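Local coordinates for nitrate regulatory protein (Klebsiella oxytoca, PDB 4AKK), which acts as a nitrate- and nitrite-responsive antiterminator of transcription that binds the leader RNA of the nasF operon, at residues V343-Q346 / A347-L350; G206-G209 / F210-Q214. All coordinates share one frame; numbering follows the deposited sequence.

Interaction 1 (V343-Q346 / A347-L350)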
ATOM      1  N   VAL A 343      -2.519  -8.938   0.850  1.00 49.05           N
ATOM      2  CA  VAL A 343      -3.478  -8.938  -0.249  1.00 47.48           C
ATOM      3  C   VAL A 343      -4.103  -7.561  -0.446  1.00 41.57           C
ATOM      4  O   VAL A 343      -4.228  -7.086  -1.569  1.00 38.05           O
ATOM      5  CB  VAL A 343      -4.596  -9.979  -0.038  1.00 46.99           C
ATOM      6  CG1 VAL A 343      -5.713  -9.765  -1.036  1.00 44.70           C
ATOM      7  CG2 VAL A 343      -4.042 -11.386  -0.166  1.00 44.88           C
ATOM      8  N   ARG A 344      -4.502  -6.925   0.649  1.00 45.79           N
ATOM      9  CA  ARG A 344      -5.047  -5.573   0.576  1.00 49.80           C
ATOM     10  C   ARG A 344      -3.990  -4.594   0.052  1.00 50.89           C
ATOM     11  O   ARG A 344      -4.299  -3.679  -0.707  1.00 48.54           O
ATOM     12  CB  ARG A 344      -5.561  -5.124   1.945  1.00 56.99           C
ATOM     13  CG  ARG A 344      -6.669  -6.010   2.526  1.00 64.92           C
ATOM     14  CD  ARG A 344      -7.677  -6.443   1.459  1.00 62.62           C
ATOM     15  NE  ARG A 344      -8.982  -6.785   2.027  1.00 71.75           N
ATOM     16  CZ  ARG A 344      -9.282  -7.959   2.578  1.00 68.32           C
ATOM     17  NH1 ARG A 344      -8.365  -8.916   2.648  1.00 62.07           N
ATOM     18  NH2 ARG A 344     -10.499  -8.175   3.064  1.00 66.21           N
ATOM     19  N   GLN A 345      -2.740  -4.805   0.453  1.00 42.51           N
ATOM     20  CA  GLN A 345      -1.630  -3.987  -0.028  1.00 53.19           C
ATOM     21  C   GLN A 345      -1.492  -4.073  -1.546  1.00 52.90           C
ATOM     22  O   GLN A 345      -1.285  -3.064  -2.213  1.00 44.50           O
ATOM     23  CB  GLN A 345      -0.315  -4.411   0.634  1.00 56.87           C
ATOM     24  CG  GLN A 345       0.903  -3.642   0.145  1.00 57.05           C
ATOM     25  CD  GLN A 345       0.852  -2.174   0.531  1.00 63.35           C
ATOM     26  OE1 GLN A 345       0.398  -1.825   1.624  1.00 64.68           O
ATOM     27  NE2 GLN A 345       1.313  -1.305  -0.365  1.00 59.87           N
ATOM     28  N   GLN A 346      -1.607  -5.283  -2.085  1.00 47.65           N
ATOM     29  CA  GLN A 346      -1.495  -5.489  -3.525  1.00 47.90           C
ATOM     30  C   GLN A 346      -2.605  -4.765  -4.287  1.00 43.35           C
ATOM     31  O   GLN A 346      -2.349  -4.098  -5.287  1.00 37.99           O
ATOM     32  CB  GLN A 346      -1.510  -6.982  -3.849  1.00 50.51           C
ATOM     33  CG  GLN A 346      -0.286  -7.714  -3.335  1.00 56.35           C
ATOM     34  CD  GLN A 346       0.944  -7.426  -4.173  1.00 63.27           C
ATOM     35  OE1 GLN A 346       0.889  -7.803  -5.448  1.00 67.56           O
ATOM     36  NE2 GLN A 346       1.931  -6.862  -3.686  1.00 56.34           N
ATOM     37  N   ALA A 347      -3.836  -4.904  -3.809  1.00 35.85           N
ATOM     38  CA  ALA A 347      -4.953  -4.169  -4.375  1.00 48.36           C
ATOM     39  C   ALA A 347      -4.716  -2.648  -4.310  1.00 41.37           C
ATOM     40  O   ALA A 347      -5.003  -1.944  -5.282  1.00 45.07           O
ATOM     41  CB  ALA A 347      -6.261  -4.562  -3.694  1.00 42.98           C
ATOM     42  N   HIS A 348      -4.181  -2.159  -3.186  1.00 43.37           N
ATOM     43  CA  HIS A 348      -3.826  -0.742  -3.041  1.00 49.96           C
ATOM     44  C   HIS A 348      -2.868  -0.307  -4.145  1.00 41.17           C
ATOM     45  O   HIS A 348      -3.099   0.680  -4.832  1.00 42.06           O
ATOM     46  CB  HIS A 348      -3.100  -0.462  -1.712  1.00 55.57           C
ATOM     47  CG  HIS A 348      -3.982  -0.439  -0.502  1.00 60.61           C
ATOM     48  ND1 HIS A 348      -3.827  -1.007   0.718  1.00 70.84           N
ATOM     49  CD2 HIS A 348      -5.154   0.285  -0.441  1.00 56.43           C
ATOM     50  CE1 HIS A 348      -4.910  -0.640   1.478  1.00 68.67           C
ATOM     51  NE2 HIS A 348      -5.697   0.136   0.755  1.00 65.54           N
ATOM     52  N   GLU A 349      -1.759  -1.029  -4.267  1.00 39.22           N
ATOM     53  CA  GLU A 349      -0.726  -0.669  -5.215  1.00 39.37           C
ATOM     54  C   GLU A 349      -1.241  -0.670  -6.660  1.00 36.63           C
ATOM     55  O   GLU A 349      -0.827   0.168  -7.460  1.00 34.13           O
ATOM     56  CB  GLU A 349       0.492  -1.587  -5.071  1.00 41.43           C
ATOM     57  CG  GLU A 349       1.316  -1.355  -3.814  1.00 51.83           C
ATOM     58  CD  GLU A 349       2.303  -2.484  -3.551  1.00 59.77           C
ATOM     59  OE1 GLU A 349       2.139  -3.571  -4.152  1.00 62.88           O
ATOM     60  OE2 GLU A 349       3.239  -2.291  -2.743  1.00 61.18           O
ATOM     61  N   LEU A 350      -2.144  -1.589  -7.001  1.00 33.40           N
ATOM     62  CA  LEU A 350      -2.589  -1.682  -8.395  1.00 33.55           C
ATOM     63  C   LEU A 350      -3.516  -0.525  -8.743  1.00 36.30           C
ATOM     64  O   LEU A 350      -3.472   0.016  -9.853  1.00 31.93           O
ATOM     65  CB  LEU A 350      -3.249  -3.027  -8.689  1.00 32.78           C
ATOM     66  CG  LEU A 350      -2.297  -4.221  -8.554  1.00 38.05           C
ATOM     67  CD1 LEU A 350      -2.959  -5.464  -9.101  1.00 31.50           C
ATOM     68  CD2 LEU A 350      -0.961  -3.956  -9.253  1.00 29.26           C
TER

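Interaction 2 (G206-G209 / F210-Q214)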
ATOM      1  N   GLY A 206      -0.165   1.251 -29.510  1.00 30.35           N
ATOM      2  CA  GLY A 206       0.677   0.713 -30.562  1.00 26.30           C
ATOM      3  C   GLY A 206       0.060   0.907 -31.939  1.00 32.05           C
ATOM      4  O   GLY A 206       0.768   1.208 -32.896  1.00 32.30           O
ATOM      5  N   ALA A 207      -1.260   0.743 -32.030  1.00 28.88           N
ATOM      6  CA  ALA A 207      -1.971   0.852 -33.301  1.00 35.17           C
ATOM      7  C   ALA A 207      -1.932   2.286 -33.814  1.00 37.79           C
ATOM      8  O   ALA A 207      -1.734   2.532 -34.989  1.00 39.10           O
ATOM      9  CB  ALA A 207      -3.415   0.378 -33.142  1.00 35.32           C
ATOM     10  N   LEU A 208      -2.136   3.229 -32.911  1.00 38.59           N
ATOM     11  CA  LEU A 208      -1.983   4.631 -33.223  1.00 32.35           C
ATOM     12  C   LEU A 208      -0.602   4.896 -33.827  1.00 33.64           C
ATOM     13  O   LEU A 208      -0.482   5.448 -34.917  1.00 35.24           O
ATOM     14  CB  LEU A 208      -2.169   5.451 -31.946  1.00 38.40           C
ATOM     15  CG  LEU A 208      -1.854   6.935 -32.057  1.00 41.10           C
ATOM     16  CD1 LEU A 208      -2.754   7.579 -33.090  1.00 47.69           C
ATOM     17  CD2 LEU A 208      -1.998   7.621 -30.698  1.00 46.89           C
ATOM     18  N   GLY A 209       0.442   4.482 -33.122  1.00 33.52           N
ATOM     19  CA  GLY A 209       1.799   4.683 -33.590  1.00 33.54           C
ATOM     20  C   GLY A 209       2.063   4.057 -34.950  1.00 39.56           C
ATOM     21  O   GLY A 209       2.671   4.681 -35.818  1.00 39.93           O
ATOM     22  N   PHE A 210       1.621   2.817 -35.136  1.00 33.78           N
ATOM     23  CA  PHE A 210       1.855   2.125 -36.400  1.00 39.37           C
ATOM     24  C   PHE A 210       0.989   2.697 -37.518  1.00 36.55           C
ATOM     25  O   PHE A 210       1.372   2.675 -38.684  1.00 38.69           O
ATOM     26  CB  PHE A 210       1.632   0.610 -36.259  1.00 32.92           C
ATOM     27  CG  PHE A 210       2.714  -0.094 -35.473  1.00 35.24           C
ATOM     28  CD1 PHE A 210       4.035  -0.071 -35.904  1.00 35.76           C
ATOM     29  CD2 PHE A 210       2.408  -0.788 -34.306  1.00 32.99           C
ATOM     30  CE1 PHE A 210       5.033  -0.723 -35.179  1.00 36.40           C
ATOM     31  CE2 PHE A 210       3.395  -1.447 -33.586  1.00 32.04           C
ATOM     32  CZ  PHE A 210       4.711  -1.407 -34.017  1.00 33.39           C
ATOM     33  N   ALA A 211      -0.182   3.207 -37.166  1.00 36.13           N
ATOM     34  CA  ALA A 211      -1.047   3.809 -38.162  1.00 38.25           C
ATOM     35  C   ALA A 211      -0.444   5.123 -38.672  1.00 45.39           C
ATOM     36  O   ALA A 211      -0.565   5.451 -39.859  1.00 43.39           O
ATOM     37  CB  ALA A 211      -2.440   4.025 -37.607  1.00 38.22           C
ATOM     38  N   ARG A 212       0.213   5.864 -37.781  1.00 37.83           N
ATOM     39  CA  ARG A 212       0.859   7.123 -38.143  1.00 38.63           C
ATOM     40  C   ARG A 212       2.149   6.899 -38.910  1.00 40.07           C
ATOM     41  O   ARG A 212       2.597   7.774 -39.640  1.00 47.37           O
ATOM     42  CB  ARG A 212       1.215   7.930 -36.887  1.00 42.78           C
ATOM     43  CG  ARG A 212       0.041   8.536 -36.161  1.00 42.76           C
ATOM     44  CD  ARG A 212       0.471   9.101 -34.806  1.00 47.28           C
ATOM     45  NE  ARG A 212      -0.625   9.824 -34.171  1.00 48.61           N
ATOM     46  CZ  ARG A 212      -0.607  10.278 -32.924  1.00 47.22           C
ATOM     47  NH1 ARG A 212       0.455  10.076 -32.157  1.00 44.40           N
ATOM     48  NH2 ARG A 212      -1.660  10.934 -32.446  1.00 44.70           N
ATOM     49  N   GLY A 213       2.766   5.741 -38.714  1.00 40.20           N
ATOM     50  CA  GLY A 213       4.084   5.498 -39.269  1.00 42.78           C
ATOM     51  C   GLY A 213       5.175   6.108 -38.400  1.00 49.45           C
ATOM     52  O   GLY A 213       6.335   6.199 -38.813  1.00 49.10           O
ATOM     53  N   GLN A 214       4.806   6.526 -37.191  1.00 43.10           N
ATOM     54  CA  GLN A 214       5.780   7.054 -36.234  1.00 45.05           C
ATOM     55  C   GLN A 214       5.285   7.025 -34.794  1.00 42.00           C
ATOM     56  O   GLN A 214       4.103   7.244 -34.519  1.00 39.22           O
ATOM     57  CB  GLN A 214       6.184   8.484 -36.600  1.00 45.19           C
ATOM     58  CG  GLN A 214       5.008   9.385 -36.945  1.00 53.63           C
ATOM     59  CD  GLN A 214       5.387  10.855 -36.984  1.00 66.16           C
ATOM     60  OE1 GLN A 214       6.481  11.237 -36.564  1.00 67.83           O
ATOM     61  NE2 GLN A 214       4.479  11.687 -37.486  1.00 65.51           N
TER

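Interaction 1 (V343-Q346 / A347-L350)
Q345 and E349, four residues apart on helix 341-358, meet by one corner of each polar group: NE2 of Q345 donates to OE2 of E349 over 3.2 Å at an N-H...O angle of 157°, a weak bond. The amide and carboxylate planes stand 78° apart, so the groups are not stacked. Q345 reaches E349 because CG lies anti to the backbone N (chi1 178°) and the chain then bends at chi2, swinging the amide so that NE2 comes to 3.4 Å from E349 CG. E349 is extended beyond CG, and its other oxygen, OE1, approaches Q346 NE2 to 3.3 Å without the angle of a hydrogen bond.

Beneath these groups run i to i+4 helical bonds, among them H348 N to R344 O at 2.9 Å and E349 N to Q345 O, also 2.9 Å. The H348 ring lies obliquely beside the R344 carbonyl. A dimer contact engages the same surface: Q345 OE1 is hydrogen-bonded to H348 ND1 of the second subunit, and the H348 rings of the two chains meet. The Q345 amide thus links an intrahelical carboxylate with the partner chain.

Elsewhere the helix packs within its own subunit, V343, R344 and L350 touching helix 180-212 while V343, Q346 and L350 touch helix 217-240.

Interaction 2 (G206-G209 / F210-Q214)
Helical i to i+4 bonds run from G206 to R212, with F210 N on G206 O, A211 N on A207 O at 2.8 Å and R212 N on L208 O at 3.0 Å, before the chain leaves the helix at G213, whose phi is +81°. The exit is a Schellman motif that ends helix 180-212 of the NIT nitrate- and nitrite-sensing region. Its outer bond joins Q214 N to G209 O at 3.1 Å, and its inner one joins G213 N to F210 O at 3.4 Å; both are weak. G213 N also bonds weakly to G209 O, so that one carbonyl receives two amides. The G213 backbone angles would jam a CB against the R212 carbonyl oxygen, which explains a glycine there.

F210 turns its ring back along the helix and packs at an oblique angle beside the G206 carbonyl. The ring meets F215, which follows the turn, edge-to-face, and also packs on W282 of helix 277-312 and L262, V265 and A266 of helix 257-267.

On another side, R212 is extended from CG to NE and passes obliquely across L208; its NH2 forms a salt bridge with E153. L208 holds CG anti to its N (chi1 172°), which brings its branched end against this guanidinium. L208 CD1 comes to 3.3 Å from R212 NE and sits 3.1 Å above one face of the guanidinium plane, offset toward the rim.

Overall arrangement
Interactions 1 and 2 do not touch: their centres are 34 Å apart and their nearest atoms about 20 Å, and they lie on opposite sides of the centre of the chain. Two helices nevertheless connect them. Helix 180-212 carries interaction 2 at its C-terminal end and meets interaction 1 in its N-terminal part, from A183 to S191; helix 217-240 meets interaction 2 at L219 and interaction 1 at S236 and L240. Interaction 1 also borders the second subunit, whereas no other protein chain of the assembly reaches interaction 2. A bound 1,2-ethanediol, probably from the crystallisation liquor, lies about 5 Å from the A207 side chain in interaction 2.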